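Local coordinates for protein CupA (Streptococcus pneumoniae, PDB 4F2E) that binds copper(I) through a cupredoxin-fold domain and probably acts as a copper chaperone in the copper resistance of this bacterium, at residues A[41-46]-A[64-68]. Residues are numbered along the deposited sequence; the frame is centred on the assembly and turned at random.
Sequences FDRKDP and LPMGE
R43 N donates to E68 O over 3.1 Å at an almost straight N-H...O angle of 177°, and G67 N returns a bond to R43 O at 2.9 Å, so the end of strand 37-43 meets the type II turn P65-E68, continuing the antiparallel pairing of 37-43 with 69-74 in the cupredoxin fold. G67, with phi 73°, occupies the third position of that turn. The R43 side chain points toward the turn: CG stands anti to the backbone N (chi1 -176°) and the chain stays extended to NE, which carries the guanidinium to the backbone of L64. NH1 reaches L64 O at 2.7 Å, nearly in line with the carbonyl and in the guanidinium plane. NE gives a second in-plane bond to D45 O, 2.8 Å away, while NH2 forms a salt bridge with D51; bonds at all three nitrogens fix the rotation of this buried group. The R43 side chain lies about 9 Å from a bound copper(I) ion. M66 crosses the arginine at roughly a right angle, its CB on one guanidinium face, offset toward the rim. On the buried side F41 CB packs on L64 CD2. Bent at chi2, M66 lies alongside P46, with SD 3.9 Å from P46 CB and CE 3.4 Å from K44 O.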
ATOM      1  N   PHE A  41       5.508   3.436   1.742  1.00 10.98           N
ATOM      2  CA  PHE A  41       5.169   4.547   0.865  1.00 11.03           C
ATOM      3  C   PHE A  41       6.251   5.608   0.903  1.00 12.27           C
ATOM      4  O   PHE A  41       6.527   6.192   1.953  1.00 14.03           O
ATOM      5  CB  PHE A  41       3.815   5.145   1.248  1.00 10.59           C
ATOM      6  CG  PHE A  41       2.656   4.252   0.922  1.00 10.60           C
ATOM      7  CD1 PHE A  41       2.258   3.260   1.804  1.00 11.38           C
ATOM      8  CD2 PHE A  41       1.974   4.390  -0.277  1.00 10.27           C
ATOM      9  CE1 PHE A  41       1.201   2.429   1.502  1.00 11.61           C
ATOM     10  CE2 PHE A  41       0.914   3.558  -0.585  1.00 10.81           C
ATOM     11  CZ  PHE A  41       0.526   2.579   0.303  1.00 11.74           C
ATOM     12  N   ASP A  42       6.865   5.851  -0.248  1.00 11.49           N
ATOM     13  CA  ASP A  42       7.894   6.870  -0.362  1.00 12.34           C
ATOM     14  C   ASP A  42       7.281   8.062  -1.075  1.00 12.85           C
ATOM     15  O   ASP A  42       7.009   7.997  -2.275  1.00 12.98           O
ATOM     16  CB  ASP A  42       9.083   6.322  -1.149  1.00 14.20           C
ATOM     17  CG  ASP A  42      10.251   7.281  -1.184  1.00 21.47           C
ATOM     18  OD1 ASP A  42      10.320   8.167  -0.307  1.00 22.06           O
ATOM     19  OD2 ASP A  42      11.102   7.144  -2.085  1.00 29.58           O
ATOM     20  N   ARG A  43       7.045   9.146  -0.340  1.00 11.41           N
ATOM     21  CA  ARG A  43       6.300  10.268  -0.896  1.00 13.22           C
ATOM     22  C   ARG A  43       7.194  11.282  -1.597  1.00 12.63           C
ATOM     23  O   ARG A  43       8.078  11.880  -0.981  1.00 14.56           O
ATOM     24  CB  ARG A  43       5.448  10.969   0.162  1.00 11.67           C
ATOM     25  CG  ARG A  43       4.611  12.074  -0.447  1.00 11.17           C
ATOM     26  CD  ARG A  43       3.705  12.754   0.545  1.00 12.89           C
ATOM     27  NE  ARG A  43       2.953  13.818  -0.115  1.00 11.30           N
ATOM     28  CZ  ARG A  43       2.152  14.671   0.509  1.00 12.61           C
ATOM     29  NH1 ARG A  43       1.997  14.597   1.823  1.00 12.78           N
ATOM     30  NH2 ARG A  43       1.507  15.603  -0.183  1.00 12.57           N
ATOM     31  N   LYS A  44       6.938  11.481  -2.888  1.00 11.95           N
ATOM     32  CA  LYS A  44       7.746  12.374  -3.707  1.00 12.42           C
ATOM     33  C   LYS A  44       6.911  13.471  -4.364  1.00 12.85           C
ATOM     34  O   LYS A  44       7.441  14.316  -5.083  1.00 17.06           O
ATOM     35  CB  LYS A  44       8.496  11.573  -4.771  1.00 16.21           C
ATOM     36  CG  LYS A  44       9.482  10.571  -4.191  1.00 20.82           C
ATOM     37  CD  LYS A  44      10.168   9.767  -5.280  1.00 27.59           C
ATOM     38  CE  LYS A  44      11.214   8.835  -4.695  1.00 30.83           C
ATOM     39  NZ  LYS A  44      11.880   8.024  -5.750  1.00 38.21           N
ATOM     40  N   ASP A  45       5.607  13.455  -4.107  1.00 12.70           N
ATOM     41  CA  ASP A  45       4.680  14.410  -4.705  1.00 13.32           C
ATOM     42  C   ASP A  45       4.012  15.222  -3.594  1.00 13.16           C
ATOM     43  O   ASP A  45       3.303  14.665  -2.760  1.00 12.48           O
ATOM     44  CB  ASP A  45       3.634  13.648  -5.523  1.00 14.43           C
ATOM     45  CG  ASP A  45       2.696  14.561  -6.292  1.00 12.98           C
ATOM     46  OD1 ASP A  45       2.503  15.726  -5.888  1.00 15.16           O
ATOM     47  OD2 ASP A  45       2.135  14.092  -7.305  1.00 14.39           O
ATOM     48  N   PRO A  46       4.240  16.545  -3.578  1.00 13.11           N
ATOM     49  CA  PRO A  46       3.769  17.391  -2.475  1.00 13.38           C
ATOM     50  C   PRO A  46       2.302  17.812  -2.589  1.00 13.19           C
ATOM     51  O   PRO A  46       1.822  18.557  -1.735  1.00 14.04           O
ATOM     52  CB  PRO A  46       4.667  18.625  -2.588  1.00 16.12           C
ATOM     53  CG  PRO A  46       4.928  18.735  -4.043  1.00 15.85           C
ATOM     54  CD  PRO A  46       5.039  17.312  -4.551  1.00 15.33           C
ATOM     55  N   LEU A  64       0.980  10.923   5.194  1.00 12.67           N
ATOM     56  CA  LEU A  64       2.249  10.629   4.541  1.00 12.75           C
ATOM     57  C   LEU A  64       3.092  11.892   4.498  1.00 13.99           C
ATOM     58  O   LEU A  64       2.745  12.840   3.799  1.00 13.65           O
ATOM     59  CB  LEU A  64       2.018  10.150   3.108  1.00 13.78           C
ATOM     60  CG  LEU A  64       1.258   8.850   2.869  1.00 12.13           C
ATOM     61  CD1 LEU A  64       1.251   8.573   1.374  1.00 13.77           C
ATOM     62  CD2 LEU A  64       1.888   7.697   3.625  1.00 12.09           C
ATOM     63  N   PRO A  65       4.205  11.917   5.245  1.00 14.47           N
ATOM     64  CA  PRO A  65       5.054  13.114   5.221  1.00 14.37           C
ATOM     65  C   PRO A  65       5.767  13.264   3.878  1.00 14.06           C
ATOM     66  O   PRO A  65       6.304  12.292   3.349  1.00 14.47           O
ATOM     67  CB  PRO A  65       6.075  12.844   6.335  1.00 20.17           C
ATOM     68  CG  PRO A  65       5.450  11.781   7.190  1.00 26.28           C
ATOM     69  CD  PRO A  65       4.663  10.934   6.239  1.00 17.58           C
ATOM     70  N   MET A  66       5.763  14.476   3.334  1.00 15.94           N
ATOM     71  CA  MET A  66       6.441  14.746   2.071  1.00 14.04           C
ATOM     72  C   MET A  66       7.940  14.465   2.165  1.00 14.59           C
ATOM     73  O   MET A  66       8.594  14.825   3.149  1.00 15.72           O
ATOM     74  CB  MET A  66       6.205  16.194   1.635  1.00 16.53           C
ATOM     75  CG  MET A  66       6.985  16.602   0.396  1.00 15.67           C
ATOM     76  SD  MET A  66       6.573  15.612  -1.053  1.00 15.51           S
ATOM     77  CE  MET A  66       7.907  16.071  -2.154  1.00 20.05           C
ATOM     78  N   GLY A  67       8.477  13.815   1.139  1.00 13.02           N
ATOM     79  CA  GLY A  67       9.904  13.563   1.051  1.00 16.59           C
ATOM     80  C   GLY A  67      10.398  12.497   2.006  1.00 16.82           C
ATOM     81  O   GLY A  67      11.602  12.346   2.209  1.00 17.98           O
ATOM     82  N   GLU A  68       9.468  11.752   2.592  1.00 15.77           N
ATOM     83  CA  GLU A  68       9.830  10.714   3.550  1.00 14.94           C
ATOM     84  C   GLU A  68       9.118   9.395   3.284  1.00 14.71           C
ATOM     85  O   GLU A  68       8.165   9.327   2.500  1.00 15.09           O
ATOM     86  CB  GLU A  68       9.545  11.182   4.978  1.00 16.39           C
ATOM     87  CG  GLU A  68      10.338  12.414   5.384  1.00 19.82           C
ATOM     88  CD  GLU A  68      10.053  12.852   6.806  1.00 24.94           C
ATOM     89  OE1 GLU A  68       9.185  12.236   7.459  1.00 25.54           O
ATOM     90  OE2 GLU A  68      10.704  13.811   7.271  1.00 28.63           O
TER